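Sperm-specific class P protein 19 (Caenorhabditis elegans, PDB 1ROW) is a sperm-specific protein built as a single MSP domain, probably with a structural role in the nematode's sperm, like its major sperm protein relatives. Local coordinates at residues 33-38 and 72-77. Residues are numbered along the deposited sequence; the frame is centred on the assembly and turned at random.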
ATOM      1  N   PHE A  33      -3.104  -4.350  -6.920  1.00 22.91           N
ATOM      2  CA  PHE A  33      -2.082  -3.409  -6.476  1.00 23.11           C
ATOM      3  C   PHE A  33      -0.831  -4.113  -5.952  1.00 23.29           C
ATOM      4  O   PHE A  33      -0.885  -5.278  -5.554  1.00 20.20           O
ATOM      5  CB  PHE A  33      -2.651  -2.493  -5.382  1.00 20.80           C
ATOM      6  CG  PHE A  33      -2.929  -3.195  -4.079  1.00 20.33           C
ATOM      7  CD1 PHE A  33      -1.897  -3.475  -3.184  1.00 22.64           C
ATOM      8  CD2 PHE A  33      -4.220  -3.582  -3.746  1.00 21.05           C
ATOM      9  CE1 PHE A  33      -2.148  -4.129  -1.977  1.00 22.51           C
ATOM     10  CE2 PHE A  33      -4.485  -4.239  -2.538  1.00 21.29           C
ATOM     11  CZ  PHE A  33      -3.446  -4.512  -1.654  1.00 20.34           C
ATOM     12  N   LYS A  34       0.286  -3.389  -5.973  1.00 24.07           N
ATOM     13  CA  LYS A  34       1.573  -3.870  -5.478  1.00 24.16           C
ATOM     14  C   LYS A  34       2.214  -2.705  -4.727  1.00 25.62           C
ATOM     15  O   LYS A  34       2.280  -1.589  -5.240  1.00 25.24           O
ATOM     16  CB  LYS A  34       2.496  -4.289  -6.622  1.00 26.45           C
ATOM     17  CG  LYS A  34       3.855  -4.754  -6.117  1.00 29.73           C
ATOM     18  CD  LYS A  34       4.829  -5.069  -7.249  1.00 34.31           C
ATOM     19  CE  LYS A  34       6.078  -5.745  -6.696  1.00 36.86           C
ATOM     20  NZ  LYS A  34       6.703  -4.973  -5.576  1.00 38.09           N
ATOM     21  N   ILE A  35       2.712  -2.966  -3.529  1.00 23.72           N
ATOM     22  CA  ILE A  35       3.292  -1.895  -2.737  1.00 25.62           C
ATOM     23  C   ILE A  35       4.795  -1.983  -2.536  1.00 24.34           C
ATOM     24  O   ILE A  35       5.327  -3.035  -2.213  1.00 23.17           O
ATOM     25  CB  ILE A  35       2.616  -1.829  -1.353  1.00 23.80           C
ATOM     26  CG1 ILE A  35       1.100  -1.752  -1.535  1.00 23.97           C
ATOM     27  CG2 ILE A  35       3.131  -0.629  -0.579  1.00 26.26           C
ATOM     28  CD1 ILE A  35       0.316  -1.622  -0.247  1.00 25.47           C
ATOM     29  N   LYS A  36       5.467  -0.857  -2.736  1.00 25.79           N
ATOM     30  CA  LYS A  36       6.908  -0.773  -2.549  1.00 27.59           C
ATOM     31  C   LYS A  36       7.207   0.367  -1.577  1.00 27.23           C
ATOM     32  O   LYS A  36       6.642   1.452  -1.688  1.00 27.06           O
ATOM     33  CB  LYS A  36       7.618  -0.525  -3.881  1.00 29.54           C
ATOM     34  CG  LYS A  36       8.017  -1.798  -4.621  1.00 35.41           C
ATOM     35  CD  LYS A  36       9.154  -1.522  -5.607  1.00 39.40           C
ATOM     36  CE  LYS A  36       9.738  -2.815  -6.172  1.00 42.80           C
ATOM     37  NZ  LYS A  36      10.942  -2.567  -7.026  1.00 43.43           N
ATOM     38  N   SER A  37       8.086   0.100  -0.618  1.00 25.86           N
ATOM     39  CA  SER A  37       8.477   1.080   0.388  1.00 25.07           C
ATOM     40  C   SER A  37       9.863   1.639   0.086  1.00 26.38           C
ATOM     41  O   SER A  37      10.748   0.908  -0.355  1.00 24.69           O
ATOM     42  CB  SER A  37       8.491   0.428   1.777  1.00 24.55           C
ATOM     43  OG  SER A  37       9.125   1.264   2.734  1.00 19.60           O
ATOM     44  N   SER A  38      10.052   2.932   0.326  1.00 23.61           N
ATOM     45  CA  SER A  38      11.348   3.558   0.090  1.00 24.05           C
ATOM     46  C   SER A  38      12.314   3.150   1.198  1.00 23.22           C
ATOM     47  O   SER A  38      13.500   3.435   1.123  1.00 24.03           O
ATOM     48  CB  SER A  38      11.218   5.085   0.089  1.00 24.44           C
ATOM     49  OG  SER A  38      10.877   5.563   1.386  1.00 25.43           O
ATOM     50  N   ASP A  72       9.905   8.976   4.655  1.00 22.11           N
ATOM     51  CA  ASP A  72       9.965   7.934   3.646  1.00 21.62           C
ATOM     52  C   ASP A  72       8.676   7.924   2.837  1.00 22.85           C
ATOM     53  O   ASP A  72       7.794   8.751   3.061  1.00 21.42           O
ATOM     54  CB  ASP A  72      10.199   6.569   4.298  1.00 20.60           C
ATOM     55  CG  ASP A  72      11.662   6.327   4.630  1.00 19.89           C
ATOM     56  OD1 ASP A  72      12.488   6.390   3.697  1.00 20.90           O
ATOM     57  OD2 ASP A  72      11.992   6.073   5.810  1.00 18.81           O
ATOM     58  N   LYS A  73       8.568   6.999   1.890  1.00 22.10           N
ATOM     59  CA  LYS A  73       7.380   6.926   1.050  1.00 23.88           C
ATOM     60  C   LYS A  73       6.928   5.510   0.776  1.00 24.54           C
ATOM     61  O   LYS A  73       7.743   4.597   0.628  1.00 23.43           O
ATOM     62  CB  LYS A  73       7.627   7.616  -0.303  1.00 26.64           C
ATOM     63  CG  LYS A  73       7.983   9.094  -0.212  1.00 31.27           C
ATOM     64  CD  LYS A  73       8.141   9.709  -1.593  1.00 34.03           C
ATOM     65  CE  LYS A  73       8.386  11.208  -1.497  1.00 35.91           C
ATOM     66  NZ  LYS A  73       8.435  11.835  -2.844  1.00 38.80           N
ATOM     67  N   LEU A  74       5.615   5.341   0.709  1.00 23.29           N
ATOM     68  CA  LEU A  74       5.019   4.056   0.408  1.00 24.54           C
ATOM     69  C   LEU A  74       4.354   4.269  -0.940  1.00 23.98           C
ATOM     70  O   LEU A  74       3.443   5.084  -1.073  1.00 24.28           O
ATOM     71  CB  LEU A  74       3.977   3.683   1.463  1.00 25.85           C
ATOM     72  CG  LEU A  74       3.488   2.234   1.453  1.00 24.17           C
ATOM     73  CD1 LEU A  74       4.653   1.296   1.775  1.00 25.54           C
ATOM     74  CD2 LEU A  74       2.371   2.072   2.473  1.00 23.46           C
ATOM     75  N   VAL A  75       4.831   3.558  -1.952  1.00 24.26           N
ATOM     76  CA  VAL A  75       4.273   3.700  -3.285  1.00 23.31           C
ATOM     77  C   VAL A  75       3.380   2.523  -3.626  1.00 22.83           C
ATOM     78  O   VAL A  75       3.789   1.357  -3.547  1.00 20.30           O
ATOM     79  CB  VAL A  75       5.384   3.820  -4.346  1.00 24.89           C
ATOM     80  CG1 VAL A  75       4.771   4.021  -5.725  1.00 23.52           C
ATOM     81  CG2 VAL A  75       6.298   4.986  -3.998  1.00 26.66           C
ATOM     82  N   VAL A  76       2.150   2.841  -4.002  1.00 19.61           N
ATOM     83  CA  VAL A  76       1.182   1.830  -4.360  1.00 21.16           C
ATOM     84  C   VAL A  76       0.956   1.832  -5.870  1.00 23.26           C
ATOM     85  O   VAL A  76       0.388   2.770  -6.430  1.00 23.79           O
ATOM     86  CB  VAL A  76      -0.154   2.070  -3.630  1.00 21.42           C
ATOM     87  CG1 VAL A  76      -1.117   0.936  -3.932  1.00 22.83           C
ATOM     88  CG2 VAL A  76       0.086   2.171  -2.124  1.00 20.80           C
ATOM     89  N   HIS A  77       1.441   0.784  -6.525  1.00 23.84           N
ATOM     90  CA  HIS A  77       1.294   0.618  -7.967  1.00 23.61           C
ATOM     91  C   HIS A  77       0.010  -0.178  -8.184  1.00 24.31           C
ATOM     92  O   HIS A  77      -0.183  -1.231  -7.570  1.00 24.86           O
ATOM     93  CB  HIS A  77       2.498  -0.153  -8.522  1.00 22.77           C
ATOM     94  CG  HIS A  77       3.804   0.556  -8.333  1.00 22.32           C
ATOM     95  ND1 HIS A  77       4.316   1.430  -9.266  1.00 24.19           N
ATOM     96  CD2 HIS A  77       4.665   0.579  -7.288  1.00 21.86           C
ATOM     97  CE1 HIS A  77       5.432   1.964  -8.805  1.00 21.08           C
ATOM     98  NE2 HIS A  77       5.665   1.465  -7.605  1.00 24.44           N
TER
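I35 meets L74 where two antiparallel strands turn their apolar side chains inward: the CG2 branch of I35 lies 3.4 Å from CD1 of L74, tight for two methyl groups, and the two side chains slant across one another. With chi1 at -167°, L74 sends CD1 between this methyl and CB of S37, while the other branch of I35 runs side by side with V76, CG1 to CG2 at 4.1 Å. The pairs illustrate how alternate residues divide between two faces: K34, K36, V75 and H77 occupy the outer one, where the H77 ring turns an edge to the carbonyl oxygen of K34. Between the faces runs the usual antiparallel ladder, K36 N reaching V75 O at 2.9 Å. Where the strand ends, a serine hydroxyl stands in for a main-chain acceptor: S38 N still bonds K73 O, but S38 OG accepts the N-H of K73 at 2.8 Å. The hydroxyl in turn donates to OD1 of D72 on its anti side, 29° out of the carboxylate plane, while OD2 bonds ND2 of N39. Were D72 an alanine, the S38 hydroxyl would probably lose its acceptor and turn more freely, and N39 ND2 its partner. Within this immunoglobulin-like MSP fold, strand 43-52 flanks 33-37 and strand 99-108 flanks 72-77, while V60 and I62 of strand 56-64 pack against I35 and L74 in the core.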